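Local coordinates for pirin family protein (Acinetobacter baumannii, PDB 6D0P) that probably acts as a metal-dependent dioxygenase of the pirin family, cleaving the flavonol quercetin with a cation held in its N-terminal cupin domain, at residues Pro152-Asp157 and Ala171-Ala176; Asn184-Lys189 and Phe248-Gly253; Gly95-Met100 and His162-Ala167; Leu198-Gly203 and Val236-Asn241. All blocks are in the same frame, centred on the assembly; numbering follows the deposited sequence.

In the fold
Interaction 2 is a buried contact, a five-pair antiparallel ladder within the C-terminal cupin sheet. Interaction 3, also buried, joins that sheet to one of the N-terminal half through side chains and a single arginine bond. The two meet at the D187-R164 salt bridge, since strands 183-190 and 162-165 are neighbours. Interaction 1 extends to the surface edge of the same sheet, where strand 153-155 lies beside 162-165, and is purely van der Waals between its segments. Interaction 4 is a partly buried ladder in the opposing C-terminal sheet; it packs against interaction 2 through W186 and L198. Backbone bonds thus dominate 2 and 4, side-chain contacts 1 and 3.

Interaction 1: residues Pro152-Asp157 and Ala171-Ala176; sequences PDIALD and ADAKGA. With MG (magnesium ion), chain F.
P152 and A173 approach to 6.5 Å between CA atoms and I154 and A171 to 7.8 Å, spacings wider than those of a β-bridge, so the contact rests mainly on side chains. It joins the edge strand 153-155 of the C-terminal cupin sheet to the small β-hairpin of strands 169-170 and 173-174. A171 and D172, with phi of 49° and 65°, form the hairpin's two-residue turn, whose backbone angles fit type I'. The methyl of A173 is the shared apolar point: P152 CB lies 4.0 Å from A173 CB, and I154 CD1 reaches the same A173 CB at 3.8 Å. I154 spreads its two branches along the hairpin. With chi1 at -55°, CG1 stands beside the backbone N and carries CD1 to A173, while I154 CG2, opposite that N, comes 4.3 Å from A171 CB at the turn. The proline ring lies further along the second hairpin strand, where P152 CG is 3.2 Å from K174 O, a close carbon-to-oxygen touch. Both segments are also bonded to strand 162-165 and the turn after it: P152 and A176 share backbone bonds with V165, I154 with L163, and G175 with G168. Y170 lies against I154 and also against L156, beyond the strand. That leucine takes no part in touching A171-A176, but L156 O binds a magnesium ion at 2.1 Å. Four waters also coordinate the metal, and water 4 stands across it from L156 O.

Interaction 2: residues Asn184-Lys189 and Phe248-Gly253; sequences NVWDGK and FLVLTG
From N184-T252 to G188-F248, five successive residue pairs align as an antiparallel ladder, with strand directions 168° apart and axes 4.6 Å from each other. The hydrogen-bonded pairs are N184-T252, W186-V250 and G188-F248, each closed by two backbone bonds; V185-L251 and D187-L249 are the non-hydrogen-bonded pairs between them. The first pair has an added side-chain bond: N184 ND2 donates to T252 OG1 over 2.9 Å, with the hydroxyl oxygen close to the amide plane. N184 OD1 turns elsewhere, to the backbone N of E169. On the same face, the indole of W186 meets V250 obliquely, W186 CE3 lying 3.7 Å from V250 CG1.

Packing is especially close at G188. F248 has its CG in the crowded position between backbone N and carbonyl carbon (chi1 70°), which folds the ring across the partner strand. G188 CA lies over the F248 ring face, 4.1 Å from its centroid, and F248 CE2 comes 3.3 Å from G188 C. With no side chain at G188, the ring can cover the glycine backbone. The opposite face carries V185 CG1 against L251 CD2 at 3.8 Å, and D187 CB against L249 CG. D187's carboxylate leads away to Y76 OH and R164. Beyond G188 the side-chain packing thins out: K189 N still borders the F248 ring, but the partly exposed side chain runs out fully extended, and its ammonium makes a long, weak ion pair with D245. This regular central ladder is typical of the antiparallel β-sandwich of a cupin domain, here the C-terminal one of pirin.

Interaction 3: residues Gly95-Met100 and His162-Ala167; sequences GDVQWM and HLRVIA
The indole of W99 and the guanidinium of R164 are both approached at their edges. I166 CG2 lies near the indole plane, 4.0 Å from W99 CZ3, while A167 CB comes in obliquely at 3.7 Å from the same W99 CZ3. The guanidinium meets the carbonyl of G95 edge-on: R164 NH2 donates to G95 O over 2.9 Å, with the oxygen only 14° out of the guanidinium plane. A bend at chi3 (-61°) turns the arginine end in this direction. V97 fills the interval, V97 CG1 lying 4.2 Å from I166 CG2. Strand 97-101 belongs to the N-terminal cupin sheet and strand 162-165 to the C-terminal one, so these side chains join the two halves of a bicupin; the nearest CA pair, V97 and I166, is 8.0 Å apart. I166 and A167 both face V185, a classic β-bulge where the chain turns a corner, and the bulge puts both side chains in contact with W99. Polar ends are held from outside the contact: W99 NE1 donates to E70 OE1, and R164 NE makes a salt bridge to D187 OD1.

Interaction 4: residues Leu198-Gly203 and Val236-Asn241; sequences LYVPEG and VEFSLN
With chi1 at 65°, F238 sends its ring back across the partner strand to L198, whose CB stands over one ring face, 4.3 Å from the centroid. In V200, chi1 of 169° sets CG1 opposite the backbone N and leaves CG2 beside that N, where V200 CG2 meets the ring's edge, 3.6 Å from F238 CE1. L198 and V200 are each modelled in two conformers, so these distances describe one of them. The frame is an antiparallel ladder in the outer sheet of the C-terminal cupin β-sandwich, where strand 195-199 forms a sheet edge. L198 and F238 make the hydrogen-bonded pair: L198 N to F238 O is 2.8 Å and nearly straight on the carbonyl, while F238 N to L198 O is 3.1 Å. A further bond, V200 N to V236 O at 2.8 Å, continues the pairing past the strand end. Inward, L198 and F238 both touch V250 of the facing sheet, and L198 also reaches W186. On the outer side, Y199 and E237 form a non-hydrogen-bonded pair whose side chains run alongside each other. The phenol and carboxylate planes are 78° apart, with E237 OE1 at the ring edge, 3.5 Å from Y199 CE1. Past P201 the chain turns, and E202, bent at chi2, crosses V236 at about a right angle. E202 OE2 accepts a bond from G235 N, while E202 OE1 rests 3.7 Å from V236 CG1.

Interaction 1: residues Pro152-Asp157 and Ala171-Ala176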
loop_
_atom_site.group_PDB
_atom_site.type_symbol
_atom_site.label_atom_id
_atom_site.label_comp_id
_atom_site.label_asym_id
_atom_site.label_seq_id
_atom_site.Cartn_x
_atom_site.Cartn_y
_atom_site.Cartn_z
ATOM N N PRO A 152 -6.691 -5.237 -14.117
ATOM C CA PRO A 152 -7.650 -4.483 -14.946
ATOM C C PRO A 152 -7.321 -2.983 -14.864
ATOM O O PRO A 152 -7.147 -2.472 -13.759
ATOM C CB PRO A 152 -9.047 -4.749 -14.351
ATOM C CG PRO A 152 -8.832 -5.963 -13.501
ATOM C CD PRO A 152 -7.413 -5.821 -12.990
ATOM N N ASP A 153 -7.262 -2.342 -16.025
ATOM C CA ASP A 153 -6.892 -0.916 -16.210
ATOM C C ASP A 153 -8.040 -0.210 -16.933
ATOM O O ASP A 153 -8.291 -0.495 -18.117
ATOM C CB ASP A 153 -5.616 -0.793 -17.056
ATOM C CG ASP A 153 -4.901 0.547 -16.934
ATOM O OD1 ASP A 153 -5.359 1.401 -16.126
ATOM O OD2 ASP A 153 -3.857 0.719 -17.614
ATOM N N ILE A 154 -8.692 0.716 -16.250
ATOM C CA ILE A 154 -9.878 1.350 -16.754
ATOM C C ILE A 154 -9.530 2.755 -17.230
ATOM O O ILE A 154 -8.967 3.516 -16.472
ATOM C CB ILE A 154 -10.956 1.395 -15.655
ATOM C CG1 ILE A 154 -11.246 0.007 -15.079
ATOM C CG2 ILE A 154 -12.217 2.087 -16.147
ATOM C CD1 ILE A 154 -11.709 -0.999 -16.098
ATOM N N ALA A 155 -9.910 3.092 -18.466
ATOM C CA ALA A 155 -9.675 4.439 -18.963
ATOM C C ALA A 155 -10.760 5.352 -18.381
ATOM O O ALA A 155 -11.940 5.067 -18.533
ATOM C CB ALA A 155 -9.688 4.471 -20.465
ATOM N N LEU A 156 -10.360 6.428 -17.716
ATOM C CA LEU A 156 -11.330 7.332 -17.096
ATOM C C LEU A 156 -11.744 8.456 -18.058
ATOM O O LEU A 156 -12.735 9.153 -17.803
ATOM C CB LEU A 156 -10.700 7.932 -15.836
ATOM C CG LEU A 156 -10.387 6.943 -14.729
ATOM C CD1 LEU A 156 -9.651 7.638 -13.602
ATOM C CD2 LEU A 156 -11.676 6.278 -14.243
ATOM N N ASP A 157 -10.937 8.713 -19.080
ATOM C CA ASP A 157 -11.274 9.718 -20.068
ATOM C C ASP A 157 -10.543 9.350 -21.362
ATOM O O ASP A 157 -9.941 8.281 -21.425
ATOM C CB ASP A 157 -10.922 11.128 -19.594
ATOM C CG ASP A 157 -9.473 11.288 -19.166
ATOM O OD1 ASP A 157 -8.575 10.645 -19.799
ATOM O OD2 ASP A 157 -9.245 12.058 -18.196
ATOM N N ALA A 171 -16.136 -0.139 -12.008
ATOM C CA ALA A 171 -16.688 -0.220 -13.399
ATOM C C ALA A 171 -16.888 -1.675 -13.855
ATOM O O ALA A 171 -16.545 -2.042 -15.011
ATOM C CB ALA A 171 -15.763 0.514 -14.345
ATOM N N ASP A 172 -17.442 -2.499 -12.969
ATOM C CA ASP A 172 -17.679 -3.922 -13.253
ATOM C C ASP A 172 -16.357 -4.689 -13.443
ATOM O O ASP A 172 -16.396 -5.844 -13.826
ATOM C CB ASP A 172 -18.589 -4.120 -14.470
ATOM C CG ASP A 172 -19.951 -3.461 -14.321
ATOM O OD1 ASP A 172 -20.544 -3.571 -13.224
ATOM O OD2 ASP A 172 -20.409 -2.845 -15.303
ATOM N N ALA A 173 -15.205 -4.077 -13.173
ATOM C CA ALA A 173 -13.921 -4.780 -13.273
ATOM C C ALA A 173 -13.534 -5.275 -11.873
ATOM O O ALA A 173 -13.609 -4.514 -10.926
ATOM C CB ALA A 173 -12.864 -3.855 -13.829
ATOM N N LYS A 174 -13.117 -6.524 -11.758
ATOM C CA LYS A 174 -12.785 -7.119 -10.461
ATOM C C LYS A 174 -11.290 -6.982 -10.186
ATOM O O LYS A 174 -10.477 -7.131 -11.081
ATOM C CB LYS A 174 -13.187 -8.595 -10.454
ATOM C CG LYS A 174 -14.676 -8.838 -10.662
ATOM C CD LYS A 174 -15.061 -10.306 -10.672
ATOM C CE LYS A 174 -16.539 -10.511 -10.938
ATOM N NZ LYS A 174 -17.375 -9.736 -9.988
ATOM N N GLY A 175 -10.958 -6.714 -8.936
ATOM C CA GLY A 175 -9.580 -6.558 -8.509
ATOM C C GLY A 175 -8.759 -7.813 -8.739
ATOM O O GLY A 175 -9.278 -8.934 -8.703
ATOM N N ALA A 176 -7.469 -7.613 -8.956
ATOM C CA ALA A 176 -6.552 -8.685 -9.237
ATOM C C ALA A 176 -6.182 -9.420 -7.942
ATOM O O ALA A 176 -5.915 -10.610 -7.966
ATOM C CB ALA A 176 -5.327 -8.126 -9.916
HETATM MG MG MG F . -14.862 9.352 -17.721
HETATM O O HOH W 1 -15.070 8.182 -19.408
HETATM O O HOH W 2 -14.928 7.576 -16.543
HETATM O O HOH W 3 -14.360 10.606 -15.912
HETATM O O HOH W 4 -16.918 9.600 -17.305
#

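Interaction 2: residues Asn184-Lys189 and Phe248-Gly253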
loop_
_atom_site.group_PDB
_atom_site.type_symbol
_atom_site.label_atom_id
_atom_site.label_comp_id
_atom_site.label_asym_id
_atom_site.label_seq_id
_atom_site.Cartn_x
_atom_site.Cartn_y
_atom_site.Cartn_z
ATOM N N ASN A 184 -11.171 -1.719 -1.325
ATOM C CA ASN A 184 -10.709 -1.292 -2.636
ATOM C C ASN A 184 -9.307 -0.702 -2.528
ATOM O O ASN A 184 -9.000 0.103 -1.619
ATOM C CB ASN A 184 -11.586 -0.196 -3.242
ATOM C CG ASN A 184 -12.944 -0.692 -3.668
ATOM O OD1 ASN A 184 -13.035 -1.575 -4.519
ATOM N ND2 ASN A 184 -14.002 -0.101 -3.117
ATOM N N VAL A 185 -8.481 -1.079 -3.492
ATOM C CA VAL A 185 -7.191 -0.452 -3.675
ATOM C C VAL A 185 -7.114 -0.158 -5.163
ATOM O O VAL A 185 -7.072 -1.095 -5.990
ATOM C CB VAL A 185 -5.987 -1.287 -3.203
ATOM C CG1 VAL A 185 -4.671 -0.615 -3.588
ATOM C CG2 VAL A 185 -6.015 -1.536 -1.701
ATOM N N TRP A 186 -7.192 1.127 -5.482
ATOM C CA TRP A 186 -7.142 1.575 -6.857
ATOM C C TRP A 186 -5.948 2.512 -7.030
ATOM O O TRP A 186 -5.696 3.351 -6.160
ATOM C CB TRP A 186 -8.427 2.317 -7.255
ATOM C CG TRP A 186 -9.709 1.610 -6.969
ATOM C CD1 TRP A 186 -9.936 0.265 -6.962
ATOM C CD2 TRP A 186 -10.982 2.241 -6.733
ATOM N NE1 TRP A 186 -11.254 0.016 -6.678
ATOM C CE2 TRP A 186 -11.921 1.211 -6.543
ATOM C CE3 TRP A 186 -11.397 3.573 -6.608
ATOM C CZ2 TRP A 186 -13.262 1.472 -6.260
ATOM C CZ3 TRP A 186 -12.724 3.836 -6.322
ATOM C CH2 TRP A 186 -13.641 2.795 -6.158
ATOM N N ASP A 187 -5.204 2.399 -8.121
ATOM C CA ASP A 187 -4.128 3.380 -8.336
ATOM C C ASP A 187 -4.256 3.926 -9.758
ATOM O O ASP A 187 -4.980 3.387 -10.592
ATOM C CB ASP A 187 -2.742 2.815 -7.999
ATOM C CG ASP A 187 -2.081 1.973 -9.066
ATOM O OD1 ASP A 187 -2.754 1.653 -10.048
ATOM O OD2 ASP A 187 -0.879 1.649 -8.902
ATOM N N GLY A 188 -3.529 4.958 -10.076
ATOM C CA GLY A 188 -3.608 5.417 -11.452
ATOM C C GLY A 188 -3.074 6.817 -11.637
ATOM O O GLY A 188 -2.304 7.327 -10.806
ATOM N N LYS A 189 -3.468 7.383 -12.778
ATOM C CA LYS A 189 -3.031 8.674 -13.186
ATOM C C LYS A 189 -4.227 9.469 -13.709
ATOM O O LYS A 189 -5.029 8.963 -14.511
ATOM C CB LYS A 189 -1.962 8.537 -14.277
ATOM C CG LYS A 189 -1.444 9.842 -14.856
ATOM C CD LYS A 189 -0.562 9.591 -16.063
ATOM C CE LYS A 189 -0.073 10.856 -16.724
ATOM N NZ LYS A 189 0.516 10.553 -18.049
ATOM N N PHE A 248 -2.042 8.828 -8.259
ATOM C CA PHE A 248 -2.875 8.710 -7.054
ATOM C C PHE A 248 -3.154 7.250 -6.681
ATOM O O PHE A 248 -2.915 6.308 -7.451
ATOM C CB PHE A 248 -4.241 9.383 -7.289
ATOM C CG PHE A 248 -5.126 8.636 -8.254
ATOM C CD1 PHE A 248 -5.971 7.619 -7.821
ATOM C CD2 PHE A 248 -5.106 8.925 -9.604
ATOM C CE1 PHE A 248 -6.731 6.884 -8.719
ATOM C CE2 PHE A 248 -5.897 8.214 -10.499
ATOM C CZ PHE A 248 -6.705 7.188 -10.063
ATOM N N LEU A 249 -3.622 7.103 -5.451
ATOM C CA LEU A 249 -4.247 5.881 -4.990
ATOM C C LEU A 249 -5.549 6.259 -4.305
ATOM O O LEU A 249 -5.672 7.357 -3.697
ATOM C CB LEU A 249 -3.396 5.083 -4.002
ATOM C CG LEU A 249 -2.155 4.459 -4.602
ATOM C CD1 LEU A 249 -0.953 5.268 -4.215
ATOM C CD2 LEU A 249 -2.003 3.022 -4.146
ATOM N N VAL A 250 -6.527 5.413 -4.476
ATOM C CA VAL A 250 -7.752 5.526 -3.695
ATOM C C VAL A 250 -7.865 4.226 -2.887
ATOM O O VAL A 250 -7.837 3.134 -3.456
ATOM C CB VAL A 250 -8.979 5.774 -4.576
ATOM C CG1 VAL A 250 -10.277 5.686 -3.790
ATOM C CG2 VAL A 250 -8.875 7.101 -5.299
ATOM N N LEU A 251 -7.984 4.357 -1.576
ATOM C CA LEU A 251 -8.062 3.224 -0.682
ATOM C C LEU A 251 -9.383 3.310 0.071
ATOM O O LEU A 251 -9.641 4.329 0.716
ATOM C CB LEU A 251 -6.906 3.301 0.307
ATOM C CG LEU A 251 -5.525 3.502 -0.294
ATOM C CD1 LEU A 251 -4.516 3.732 0.818
ATOM C CD2 LEU A 251 -5.114 2.318 -1.159
ATOM N N THR A 252 -10.214 2.290 -0.031
ATOM C CA THR A 252 -11.475 2.299 0.722
ATOM C C THR A 252 -11.654 0.934 1.367
ATOM O O THR A 252 -11.111 -0.085 0.883
ATOM C CB THR A 252 -12.715 2.601 -0.132
ATOM O OG1 THR A 252 -13.231 1.419 -0.747
ATOM C CG2 THR A 252 -12.432 3.626 -1.208
ATOM N N GLY A 253 -12.459 0.909 2.419
ATOM C CA GLY A 253 -12.753 -0.341 3.009
ATOM C C GLY A 253 -13.713 -0.259 4.173
ATOM O O GLY A 253 -13.875 0.790 4.840
#

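Interaction 3: residues Gly95-Met100 and His162-Ala167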
loop_
_atom_site.group_PDB
_atom_site.type_symbol
_atom_site.label_atom_id
_atom_site.label_comp_id
_atom_site.label_asym_id
_atom_site.label_seq_id
_atom_site.Cartn_x
_atom_site.Cartn_y
_atom_site.Cartn_z
ATOM N N GLY A 95 5.211 -2.277 -12.589
ATOM C CA GLY A 95 3.800 -2.517 -12.920
ATOM C C GLY A 95 3.212 -3.718 -12.200
ATOM O O GLY A 95 1.968 -3.877 -12.193
ATOM N N ASP A 96 4.053 -4.561 -11.603
ATOM C CA ASP A 96 3.556 -5.738 -10.860
ATOM C C ASP A 96 3.169 -5.342 -9.438
ATOM O O ASP A 96 3.533 -4.245 -8.941
ATOM C CB ASP A 96 4.605 -6.852 -10.730
ATOM C CG ASP A 96 5.043 -7.522 -12.023
ATOM O OD1 ASP A 96 4.429 -7.226 -13.085
ATOM O OD2 ASP A 96 6.003 -8.366 -11.946
ATOM N N VAL A 97 2.434 -6.242 -8.784
ATOM C CA VAL A 97 2.079 -6.072 -7.389
ATOM C C VAL A 97 2.293 -7.400 -6.638
ATOM O O VAL A 97 2.078 -8.494 -7.207
ATOM C CB VAL A 97 0.610 -5.618 -7.253
ATOM C CG1 VAL A 97 0.158 -5.623 -5.804
ATOM C CG2 VAL A 97 0.380 -4.266 -7.903
ATOM N N GLN A 98 2.765 -7.313 -5.390
ATOM C CA GLN A 98 2.790 -8.461 -4.480
ATOM C C GLN A 98 1.855 -8.142 -3.308
ATOM O O GLN A 98 2.064 -7.140 -2.597
ATOM C CB GLN A 98 4.202 -8.776 -3.981
ATOM C CG GLN A 98 4.247 -9.821 -2.864
ATOM C CD GLN A 98 3.575 -11.142 -3.173
ATOM O OE1 GLN A 98 2.667 -11.564 -2.451
ATOM N NE2 GLN A 98 4.050 -11.847 -4.202
ATOM N N TRP A 99 0.778 -8.914 -3.189
ATOM C CA TRP A 99 -0.172 -8.802 -2.089
ATOM C C TRP A 99 0.122 -9.966 -1.141
ATOM O O TRP A 99 -0.361 -11.075 -1.355
ATOM C CB TRP A 99 -1.615 -8.824 -2.620
ATOM C CG TRP A 99 -2.630 -8.387 -1.611
ATOM C CD1 TRP A 99 -3.018 -9.071 -0.495
ATOM C CD2 TRP A 99 -3.418 -7.182 -1.636
ATOM N NE1 TRP A 99 -3.972 -8.358 0.190
ATOM C CE2 TRP A 99 -4.246 -7.208 -0.493
ATOM C CE3 TRP A 99 -3.504 -6.089 -2.504
ATOM C CZ2 TRP A 99 -5.130 -6.179 -0.184
ATOM C CZ3 TRP A 99 -4.384 -5.074 -2.201
ATOM C CH2 TRP A 99 -5.175 -5.114 -1.053
HETATM N N MSE A 100 0.981 -9.732 -0.163
HETATM C CA MSE A 100 1.428 -10.793 0.729
HETATM C C MSE A 100 0.704 -10.779 2.036
HETATM O O MSE A 100 0.664 -9.747 2.745
HETATM C CB MSE A 100 2.922 -10.638 1.034
HETATM C CG MSE A 100 3.405 -11.791 1.932
HETATM SE SE MSE A 100 5.289 -11.496 2.508
HETATM C CE MSE A 100 4.918 -10.140 3.848
ATOM N N HIS A 162 -6.278 6.979 -16.156
ATOM C CA HIS A 162 -6.610 5.572 -15.994
ATOM C C HIS A 162 -6.581 5.195 -14.505
ATOM O O HIS A 162 -5.996 5.897 -13.654
ATOM C CB HIS A 162 -5.687 4.671 -16.826
ATOM C CG HIS A 162 -4.296 4.595 -16.298
ATOM N ND1 HIS A 162 -3.867 3.544 -15.521
ATOM C CD2 HIS A 162 -3.259 5.448 -16.394
ATOM C CE1 HIS A 162 -2.614 3.756 -15.159
ATOM N NE2 HIS A 162 -2.221 4.918 -15.687
ATOM N N LEU A 163 -7.240 4.083 -14.224
ATOM C CA LEU A 163 -7.324 3.544 -12.903
ATOM C C LEU A 163 -7.110 2.026 -12.982
ATOM O O LEU A 163 -7.729 1.351 -13.822
ATOM C CB LEU A 163 -8.703 3.919 -12.357
ATOM C CG LEU A 163 -9.030 3.454 -10.942
ATOM C CD1 LEU A 163 -10.050 4.380 -10.312
ATOM C CD2 LEU A 163 -9.528 2.016 -10.938
ATOM N N ARG A 164 -6.224 1.504 -12.137
ATOM C CA ARG A 164 -5.978 0.066 -12.055
ATOM C C ARG A 164 -6.692 -0.471 -10.818
ATOM O O ARG A 164 -6.582 0.133 -9.716
ATOM C CB ARG A 164 -4.485 -0.237 -11.914
ATOM C CG ARG A 164 -3.621 0.314 -13.040
ATOM C CD ARG A 164 -2.289 -0.419 -13.078
ATOM N NE ARG A 164 -1.573 -0.233 -11.828
ATOM C CZ ARG A 164 -0.436 -0.849 -11.521
ATOM N NH1 ARG A 164 0.181 -0.563 -10.389
ATOM N NH2 ARG A 164 0.085 -1.714 -12.364
ATOM N N VAL A 165 -7.401 -1.580 -10.982
ATOM C CA VAL A 165 -8.136 -2.170 -9.879
ATOM C C VAL A 165 -7.258 -3.246 -9.244
ATOM O O VAL A 165 -7.264 -4.411 -9.643
ATOM C CB VAL A 165 -9.497 -2.720 -10.344
ATOM C CG1 VAL A 165 -10.368 -3.099 -9.160
ATOM C CG2 VAL A 165 -10.231 -1.722 -11.230
ATOM N N ILE A 166 -6.478 -2.843 -8.266
ATOM C CA ILE A 166 -5.565 -3.776 -7.624
ATOM C C ILE A 166 -6.376 -4.736 -6.727
ATOM O O ILE A 166 -6.148 -5.939 -6.742
ATOM C CB ILE A 166 -4.451 -3.013 -6.890
ATOM C CG1 ILE A 166 -3.549 -2.292 -7.899
ATOM C CG2 ILE A 166 -3.645 -3.942 -5.998
ATOM C CD1 ILE A 166 -2.595 -1.325 -7.263
ATOM N N ALA A 167 -7.330 -4.191 -5.994
ATOM C CA ALA A 167 -8.242 -4.963 -5.181
ATOM C C ALA A 167 -9.624 -4.305 -5.212
ATOM O O ALA A 167 -9.730 -3.069 -5.312
ATOM C CB ALA A 167 -7.737 -5.062 -3.755
#

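Interaction 4: residues Leu198-Gly203 and Val236-Asn241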
loop_
_atom_site.group_PDB
_atom_site.type_symbol
_atom_site.label_atom_id
_atom_site.label_comp_id
_atom_site.label_asym_id
_atom_site.label_seq_id
_atom_site.Cartn_x
_atom_site.Cartn_y
_atom_site.Cartn_z
ATOM N N LEU A 198 -15.998 9.482 -8.534
ATOM C CA LEU A 198 -15.823 8.109 -8.107
ATOM C C LEU A 198 -16.931 7.770 -7.109
ATOM O O LEU A 198 -17.395 8.635 -6.338
ATOM C CB LEU A 198 -14.442 7.921 -7.473
ATOM C CG LEU A 198 -13.253 8.123 -8.411
ATOM C CD1 LEU A 198 -12.992 9.602 -8.639
ATOM C CD2 LEU A 198 -12.012 7.449 -7.854
ATOM N N TYR A 199 -17.362 6.518 -7.166
ATOM C CA TYR A 199 -18.372 5.991 -6.267
ATOM C C TYR A 199 -17.730 4.920 -5.400
ATOM O O TYR A 199 -17.027 4.022 -5.911
ATOM C CB TYR A 199 -19.563 5.417 -7.028
ATOM C CG TYR A 199 -20.250 6.449 -7.873
ATOM C CD1 TYR A 199 -21.145 7.350 -7.323
ATOM C CD2 TYR A 199 -19.961 6.553 -9.222
ATOM C CE1 TYR A 199 -21.758 8.319 -8.106
ATOM C CE2 TYR A 199 -20.569 7.508 -10.016
ATOM C CZ TYR A 199 -21.465 8.397 -9.455
ATOM O OH TYR A 199 -22.053 9.326 -10.263
ATOM N N VAL A 200 -17.989 5.053 -4.101
ATOM C CA VAL A 200 -17.443 4.222 -3.040
ATOM C C VAL A 200 -18.607 3.655 -2.229
ATOM O O VAL A 200 -19.652 4.282 -2.149
ATOM C CB VAL A 200 -16.512 5.071 -2.151
ATOM C CG1 VAL A 200 -16.093 4.361 -0.868
ATOM C CG2 VAL A 200 -15.302 5.546 -2.930
ATOM N N PRO A 201 -18.442 2.456 -1.655
ATOM C CA PRO A 201 -19.509 1.953 -0.813
ATOM C C PRO A 201 -19.796 2.804 0.434
ATOM O O PRO A 201 -18.885 3.297 1.112
ATOM C CB PRO A 201 -19.052 0.548 -0.406
ATOM C CG PRO A 201 -18.116 0.138 -1.483
ATOM C CD PRO A 201 -17.413 1.417 -1.854
ATOM N N GLU A 202 -21.079 2.958 0.711
ATOM C CA GLU A 202 -21.559 3.709 1.851
ATOM C C GLU A 202 -20.906 3.157 3.126
ATOM O O GLU A 202 -20.832 1.948 3.299
ATOM C CB GLU A 202 -23.083 3.583 1.932
ATOM C CG GLU A 202 -23.706 4.239 3.144
ATOM C CD GLU A 202 -23.590 5.753 3.146
ATOM O OE1 GLU A 202 -24.116 6.391 2.209
ATOM O OE2 GLU A 202 -22.973 6.287 4.081
ATOM N N GLY A 203 -20.425 4.034 3.999
ATOM C CA GLY A 203 -19.842 3.566 5.294
ATOM C C GLY A 203 -18.369 3.201 5.221
ATOM O O GLY A 203 -17.747 2.994 6.271
ATOM N N VAL A 236 -21.387 8.350 -0.600
ATOM C CA VAL A 236 -20.965 7.359 -1.579
ATOM C C VAL A 236 -20.163 7.991 -2.710
ATOM O O VAL A 236 -19.632 7.250 -3.528
ATOM C CB VAL A 236 -22.159 6.587 -2.171
ATOM C CG1 VAL A 236 -22.811 5.700 -1.143
ATOM C CG2 VAL A 236 -23.175 7.511 -2.833
ATOM N N GLU A 237 -20.058 9.294 -2.809
ATOM C CA GLU A 237 -19.340 9.764 -3.985
ATOM C C GLU A 237 -18.461 10.973 -3.674
ATOM O O GLU A 237 -18.693 11.729 -2.721
ATOM C CB GLU A 237 -20.340 10.081 -5.100
ATOM C CG GLU A 237 -20.796 11.519 -5.136
ATOM C CD GLU A 237 -21.765 11.853 -6.261
ATOM O OE1 GLU A 237 -22.811 11.201 -6.325
ATOM O OE2 GLU A 237 -21.460 12.766 -7.078
ATOM N N PHE A 238 -17.451 11.128 -4.519
ATOM C CA PHE A 238 -16.596 12.284 -4.474
ATOM C C PHE A 238 -16.012 12.484 -5.870
ATOM O O PHE A 238 -16.055 11.564 -6.708
ATOM C CB PHE A 238 -15.507 12.144 -3.407
ATOM C CG PHE A 238 -14.499 11.051 -3.644
ATOM C CD1 PHE A 238 -14.770 9.747 -3.269
ATOM C CD2 PHE A 238 -13.270 11.335 -4.230
ATOM C CE1 PHE A 238 -13.845 8.735 -3.493
ATOM C CE2 PHE A 238 -12.334 10.329 -4.425
ATOM C CZ PHE A 238 -12.621 9.029 -4.055
ATOM N N SER A 239 -15.462 13.657 -6.088
ATOM C CA SER A 239 -14.893 14.001 -7.387
ATOM C C SER A 239 -13.423 14.397 -7.239
ATOM O O SER A 239 -12.990 14.938 -6.197
ATOM C CB SER A 239 -15.680 15.098 -8.067
ATOM O OG SER A 239 -15.513 16.357 -7.417
ATOM N N LEU A 240 -12.679 14.142 -8.299
ATOM C CA LEU A 240 -11.289 14.533 -8.400
ATOM C C LEU A 240 -11.112 15.286 -9.725
ATOM O O LEU A 240 -11.564 14.826 -10.786
ATOM C CB LEU A 240 -10.386 13.299 -8.371
ATOM C CG LEU A 240 -10.335 12.480 -7.084
ATOM C CD1 LEU A 240 -9.378 11.315 -7.257
ATOM C CD2 LEU A 240 -9.897 13.327 -5.901
ATOM N N ASN A 241 -10.453 16.422 -9.661
ATOM C CA ASN A 241 -10.225 17.264 -10.840
ATOM C C ASN A 241 -8.744 17.618 -10.856
ATOM O O ASN A 241 -8.289 18.345 -9.979
ATOM C CB ASN A 241 -11.106 18.516 -10.787
ATOM C CG ASN A 241 -11.273 19.199 -12.130
ATOM O OD1 ASN A 241 -10.612 18.844 -13.105
ATOM N ND2 ASN A 241 -12.175 20.168 -12.190
#